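Local coordinates for protein GCN5-related N-acetyltransferase (Anabaena variabilis, PDB 2OZG) that binds coenzyme A and probably transfers acetyl groups to amines, perhaps of aminoglycosides, as a GCN5-related N-acetyltransferase with a sterol-carrier-like domain, at residues 69-73 with 285-289; 116-120 with 392-396. One frame throughout, in Å; residues are numbered along the deposited sequence.

Interaction 1 of 2, residues 69-73 with 285-289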
loop_
_atom_site.group_PDB
_atom_site.type_symbol
_atom_site.label_atom_id
_atom_site.label_comp_id
_atom_site.label_asym_id
_atom_site.label_seq_id
_atom_site.Cartn_x
_atom_site.Cartn_y
_atom_site.Cartn_z
ATOM N N GLY A 69 -12.682 5.687 40.419
ATOM C CA GLY A 69 -11.818 6.732 40.904
ATOM C C GLY A 69 -10.745 7.008 39.893
ATOM O O GLY A 69 -10.507 6.201 38.965
ATOM N N GLN A 70 -10.077 8.138 40.100
ATOM C CA GLN A 70 -8.966 8.550 39.250
ATOM C C GLN A 70 -7.896 9.169 40.153
ATOM O O GLN A 70 -8.218 9.958 41.045
ATOM C CB GLN A 70 -9.422 9.583 38.214
ATOM C CG GLN A 70 -8.501 9.653 37.048
ATOM C CD GLN A 70 -9.027 10.391 35.893
ATOM O OE1 GLN A 70 -9.871 11.278 36.036
ATOM N NE2 GLN A 70 -8.435 10.126 34.700
ATOM N N TRP A 71 -6.632 8.817 39.905
ATOM C CA TRP A 71 -5.533 9.327 40.719
ATOM C C TRP A 71 -4.955 10.674 40.209
ATOM O O TRP A 71 -4.331 10.704 39.157
ATOM C CB TRP A 71 -4.460 8.257 40.841
ATOM C CG TRP A 71 -4.932 7.007 41.526
ATOM C CD1 TRP A 71 -5.425 5.887 40.904
ATOM C CD2 TRP A 71 -4.966 6.719 42.933
ATOM N NE1 TRP A 71 -5.766 4.953 41.816
ATOM C CE2 TRP A 71 -5.504 5.424 43.073
ATOM C CE3 TRP A 71 -4.576 7.409 44.081
ATOM C CZ2 TRP A 71 -5.642 4.793 44.329
ATOM C CZ3 TRP A 71 -4.774 6.819 45.309
ATOM C CH2 TRP A 71 -5.279 5.530 45.431
ATOM N N TRP A 72 -5.165 11.766 40.961
ATOM C CA TRP A 72 -4.674 13.104 40.591
ATOM C C TRP A 72 -3.810 13.602 41.753
ATOM O O TRP A 72 -4.289 13.697 42.895
ATOM C CB TRP A 72 -5.844 14.091 40.336
ATOM C CG TRP A 72 -6.735 13.703 39.145
ATOM C CD1 TRP A 72 -7.998 13.118 39.171
ATOM C CD2 TRP A 72 -6.346 13.764 37.774
ATOM N NE1 TRP A 72 -8.438 12.918 37.863
ATOM C CE2 TRP A 72 -7.422 13.296 37.004
ATOM C CE3 TRP A 72 -5.192 14.261 37.121
ATOM C CZ2 TRP A 72 -7.362 13.261 35.621
ATOM C CZ3 TRP A 72 -5.113 14.188 35.783
ATOM C CH2 TRP A 72 -6.186 13.700 35.030
ATOM N N GLY A 73 -2.564 13.914 41.449
ATOM C CA GLY A 73 -1.596 14.349 42.404
ATOM C C GLY A 73 -1.464 13.327 43.539
ATOM O O GLY A 73 -1.225 13.690 44.670
ATOM N N ARG A 285 -6.972 11.774 23.021
ATOM C CA ARG A 285 -7.177 12.518 24.231
ATOM C C ARG A 285 -8.550 12.209 24.771
ATOM O O ARG A 285 -9.533 12.337 24.104
ATOM C CB ARG A 285 -6.995 14.008 24.048
ATOM C CG ARG A 285 -5.575 14.365 23.706
ATOM C CD ARG A 285 -5.424 15.848 23.389
ATOM N NE ARG A 285 -4.059 16.096 22.990
ATOM C CZ ARG A 285 -3.635 17.201 22.400
ATOM N NH1 ARG A 285 -4.469 18.212 22.187
ATOM N NH2 ARG A 285 -2.368 17.279 22.000
ATOM N N TRP A 286 -8.573 11.791 26.029
ATOM C CA TRP A 286 -9.789 11.672 26.743
ATOM C C TRP A 286 -10.181 13.009 27.356
ATOM O O TRP A 286 -9.346 13.930 27.521
ATOM C CB TRP A 286 -9.733 10.550 27.782
ATOM C CG TRP A 286 -8.464 10.369 28.501
ATOM C CD1 TRP A 286 -7.423 9.552 28.129
ATOM C CD2 TRP A 286 -8.092 10.935 29.753
ATOM N NE1 TRP A 286 -6.419 9.615 29.071
ATOM C CE2 TRP A 286 -6.832 10.396 30.104
ATOM C CE3 TRP A 286 -8.702 11.854 30.629
ATOM C CZ2 TRP A 286 -6.174 10.736 31.287
ATOM C CZ3 TRP A 286 -8.065 12.167 31.796
ATOM C CH2 TRP A 286 -6.799 11.609 32.117
HETATM N N MSE A 287 -11.449 13.093 27.738
HETATM C CA MSE A 287 -11.983 14.308 28.234
HETATM C C MSE A 287 -12.453 14.178 29.620
HETATM O O MSE A 287 -12.849 13.093 30.058
HETATM C CB MSE A 287 -13.134 14.695 27.353
HETATM C CG MSE A 287 -12.765 15.093 25.938
HETATM SE SE MSE A 287 -14.328 15.761 24.921
HETATM C CE MSE A 287 -13.531 17.389 24.098
ATOM N N LEU A 288 -12.496 15.306 30.306
ATOM C CA LEU A 288 -12.934 15.369 31.716
ATOM C C LEU A 288 -13.948 16.490 31.927
ATOM O O LEU A 288 -13.842 17.557 31.330
ATOM C CB LEU A 288 -11.700 15.636 32.611
ATOM C CG LEU A 288 -11.944 15.602 34.142
ATOM C CD1 LEU A 288 -10.918 14.822 34.945
ATOM C CD2 LEU A 288 -12.111 17.038 34.701
ATOM N N ARG A 289 -14.930 16.230 32.783
ATOM C CA ARG A 289 -15.884 17.216 33.166
ATOM C C ARG A 289 -15.698 17.466 34.656
ATOM O O ARG A 289 -15.697 16.518 35.473
ATOM C CB ARG A 289 -17.315 16.723 32.889
ATOM C CG ARG A 289 -18.302 17.869 32.421
ATOM C CD ARG A 289 -18.694 18.877 33.470
ATOM N NE ARG A 289 -19.642 19.828 32.881
ATOM C CZ ARG A 289 -20.172 20.853 33.525
ATOM N NH1 ARG A 289 -19.849 21.095 34.795
ATOM N NH2 ARG A 289 -20.982 21.672 32.887
#
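The benzo ring of Trp72 comes to the edge of the Trp286 indole, near its plane, CH2 lying 3.6 Å from CH2 of Trp286. The two side chains approach from opposite directions, each leading with its six-membered ring. The Gln70 amide reaches the same Trp286 rim obliquely, NE2 being 3.4 Å from CH2 of Trp286 with amide and ring planes 40° apart. Leu288 adds its CD1 methyl, 3.9 Å from Trp72 CZ2 and as far from Gln70 OE1. Gln70 extends fully to get there, CG trans to the backbone N (chi1 -159°). Both ends of its buried amide have a partner: Trp72 NE1 donates to OE1 over 2.8 Å from above the carbonyl plane, a bent bond of 130° at the hydrogen, and NE2 binds the carbonyl of Gly180. A leucine in place of Trp72 would probably open a gap beside Trp286 and Leu288 and leave Gln70 OE1 without this donor, its amide freer to turn. His179 and Tyr356 pack edge-to-face with Trp72 beyond the two segments. No backbone bond joins the two strands, whose axes pass 12.2 Å apart at nearly a right angle; this is side-chain core packing between strands of the two GNAT-family regions.

Interaction 2 of 2, residues 116-120 with 392-396; sequences SVLYP and MIDFF
Tyr119 meets Phe395 and Phe396 in an aromatic cluster where the C-terminal tail folds back against strand 115-118 of the GNAT domain, beside the coenzyme A pocket that Tyr119 helps to line. Among the ring contacts, Phe395 covers one face of the tyrosine, its CD1 sitting 3.6 Å above the plane of the Tyr119 ring and over its centre. With Phe396 the geometry is T-shaped: Tyr119 turns its edge toward the phenylalanine face, planes at 81° and centroids 5.8 Å apart. Phe396 is swung there by a chi1 of 62°, which sets CG between its backbone N and carbonyl carbon. The edge of that same ring meets the Val117 carbonyl, CE1 lying 3.5 Å from Val117 O in the plane of the ring.

Apolar packing fills in around the rings. Val117 CG1 touches Phe396 CZ at 3.9 Å, and selenomethionine Met392 runs alongside Tyr119, antiparallel to it, bringing SE 4.0 Å from Tyr119 CE2 in an oblique Met-aromatic contact.

The polar links are one water bridge and one direct hydrogen bond. A water takes the N-H of Tyr119 and lies against Phe396 O, bridging the terminal carboxylate and the residue just past the end of the strand. The Asp394 carboxylate forms a salt bridge with Arg184, while its backbone carbonyl accepts a hydrogen bond from the tyrosine hydroxyl: Tyr119 OH to Asp394 O is 2.6 Å, with a C=O...donor angle of 159° and the hydroxyl slightly tilted from the carbonyl plane.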
loop_
_atom_site.group_PDB
_atom_site.type_symbol
_atom_site.label_atom_id
_atom_site.label_comp_id
_atom_site.label_asym_id
_atom_site.label_seq_id
_atom_site.Cartn_x
_atom_site.Cartn_y
_atom_site.Cartn_z
ATOM N N SER A 116 -15.820 13.508 35.930
ATOM C CA SER A 116 -16.299 12.486 35.002
ATOM C C SER A 116 -15.346 12.523 33.808
ATOM O O SER A 116 -14.882 13.578 33.418
ATOM C CB SER A 116 -17.723 12.751 34.545
ATOM O OG SER A 116 -18.212 11.801 33.567
ATOM N N VAL A 117 -15.052 11.352 33.272
ATOM C CA VAL A 117 -14.128 11.186 32.159
ATOM C C VAL A 117 -14.750 10.250 31.082
ATOM O O VAL A 117 -15.534 9.337 31.419
ATOM C CB VAL A 117 -12.801 10.574 32.679
ATOM C CG1 VAL A 117 -11.841 10.083 31.505
ATOM C CG2 VAL A 117 -12.108 11.559 33.573
ATOM N N LEU A 118 -14.355 10.473 29.825
ATOM C CA LEU A 118 -14.788 9.699 28.664
ATOM C C LEU A 118 -13.859 9.939 27.487
ATOM O O LEU A 118 -13.146 10.946 27.412
ATOM C CB LEU A 118 -16.248 10.054 28.261
ATOM C CG LEU A 118 -16.624 11.513 27.959
ATOM C CD1 LEU A 118 -16.187 11.954 26.585
ATOM C CD2 LEU A 118 -18.121 11.664 28.063
ATOM N N TYR A 119 -13.902 8.995 26.551
ATOM C CA TYR A 119 -13.158 9.020 25.295
ATOM C C TYR A 119 -14.208 9.427 24.248
ATOM O O TYR A 119 -15.235 8.708 24.056
ATOM C CB TYR A 119 -12.578 7.638 24.979
ATOM C CG TYR A 119 -11.328 7.287 25.736
ATOM C CD1 TYR A 119 -10.101 7.618 25.207
ATOM C CD2 TYR A 119 -11.367 6.618 26.967
ATOM C CE1 TYR A 119 -8.933 7.313 25.874
ATOM C CE2 TYR A 119 -10.191 6.257 27.634
ATOM C CZ TYR A 119 -8.990 6.636 27.087
ATOM O OH TYR A 119 -7.800 6.379 27.650
ATOM N N PRO A 120 -14.068 10.632 23.674
ATOM C CA PRO A 120 -15.184 11.059 22.786
ATOM C C PRO A 120 -15.137 10.495 21.322
ATOM O O PRO A 120 -14.092 10.408 20.751
ATOM C CB PRO A 120 -14.977 12.580 22.695
ATOM C CG PRO A 120 -13.447 12.694 22.711
ATOM C CD PRO A 120 -13.035 11.683 23.782
HETATM N N MSE A 392 -3.647 7.632 30.988
HETATM C CA MSE A 392 -4.132 6.415 31.549
HETATM C C MSE A 392 -3.810 5.340 30.534
HETATM O O MSE A 392 -3.701 5.618 29.323
HETATM C CB MSE A 392 -5.617 6.376 31.814
HETATM C CG MSE A 392 -6.520 6.284 30.572
HETATM SE SE MSE A 392 -8.366 6.259 31.174
HETATM C CE MSE A 392 -8.382 7.748 32.263
ATOM N N ILE A 393 -3.746 4.108 31.029
ATOM C CA ILE A 393 -3.441 2.946 30.168
ATOM C C ILE A 393 -4.716 2.323 29.619
ATOM O O ILE A 393 -4.716 1.555 28.650
ATOM C CB ILE A 393 -2.610 1.928 30.955
ATOM C CG1 ILE A 393 -1.857 0.967 29.994
ATOM C CG2 ILE A 393 -3.496 1.143 31.998
ATOM C CD1 ILE A 393 -0.735 0.237 30.669
ATOM N N ASP A 394 -5.811 2.737 30.176
ATOM C CA ASP A 394 -7.096 2.118 29.904
ATOM C C ASP A 394 -7.990 2.892 28.925
ATOM O O ASP A 394 -7.975 4.102 28.800
ATOM C CB ASP A 394 -7.864 1.977 31.229
ATOM C CG ASP A 394 -7.236 1.022 32.177
ATOM O OD1 ASP A 394 -6.925 -0.109 31.780
ATOM O OD2 ASP A 394 -7.116 1.381 33.359
ATOM N N PHE A 395 -8.792 2.141 28.233
ATOM C CA PHE A 395 -9.746 2.705 27.366
ATOM C C PHE A 395 -11.093 2.196 27.880
ATOM O O PHE A 395 -11.163 1.104 28.436
ATOM C CB PHE A 395 -9.535 2.200 25.966
ATOM C CG PHE A 395 -10.653 2.583 25.081
ATOM C CD1 PHE A 395 -10.690 3.856 24.511
ATOM C CD2 PHE A 395 -11.735 1.727 24.896
ATOM C CE1 PHE A 395 -11.776 4.249 23.730
ATOM C CE2 PHE A 395 -12.814 2.115 24.127
ATOM C CZ PHE A 395 -12.831 3.390 23.553
ATOM N N PHE A 396 -12.149 2.982 27.735
ATOM C CA PHE A 396 -13.488 2.537 28.131
ATOM C C PHE A 396 -14.489 3.412 27.367
ATOM O O PHE A 396 -14.083 4.458 26.814
ATOM C CB PHE A 396 -13.699 2.572 29.671
ATOM C CG PHE A 396 -13.585 3.944 30.270
ATOM C CD1 PHE A 396 -14.630 4.825 30.176
ATOM C CD2 PHE A 396 -12.408 4.372 30.861
ATOM C CE1 PHE A 396 -14.535 6.070 30.692
ATOM C CE2 PHE A 396 -12.284 5.614 31.383
ATOM C CZ PHE A 396 -13.325 6.493 31.315
ATOM O OXT PHE A 396 -15.674 3.076 27.246
HETATM O O HOH W 1 -15.696 6.644 27.126
#

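In the fold
Both contacts are buried near the centre of the chain, their centres about 8 Å apart, and they meet on neighbouring strands: 279-290, which carries one side of interaction 1, pairs antiparallel with 115-118, which carries one side of interaction 2. Backbone hydrogen bonds, Arg289 N to Ser116 O and Met287 N to Leu118 O, join the two strands, and Trp286 also packs against Tyr119. Interaction 1 is wholly interior and depends across the segments on side-chain packing alone. Interaction 2 is larger and more mixed: an irregular tail brings main-chain carbonyls and a water as well as rings, Phe395 is exposed, and Tyr119 touches coenzyme A.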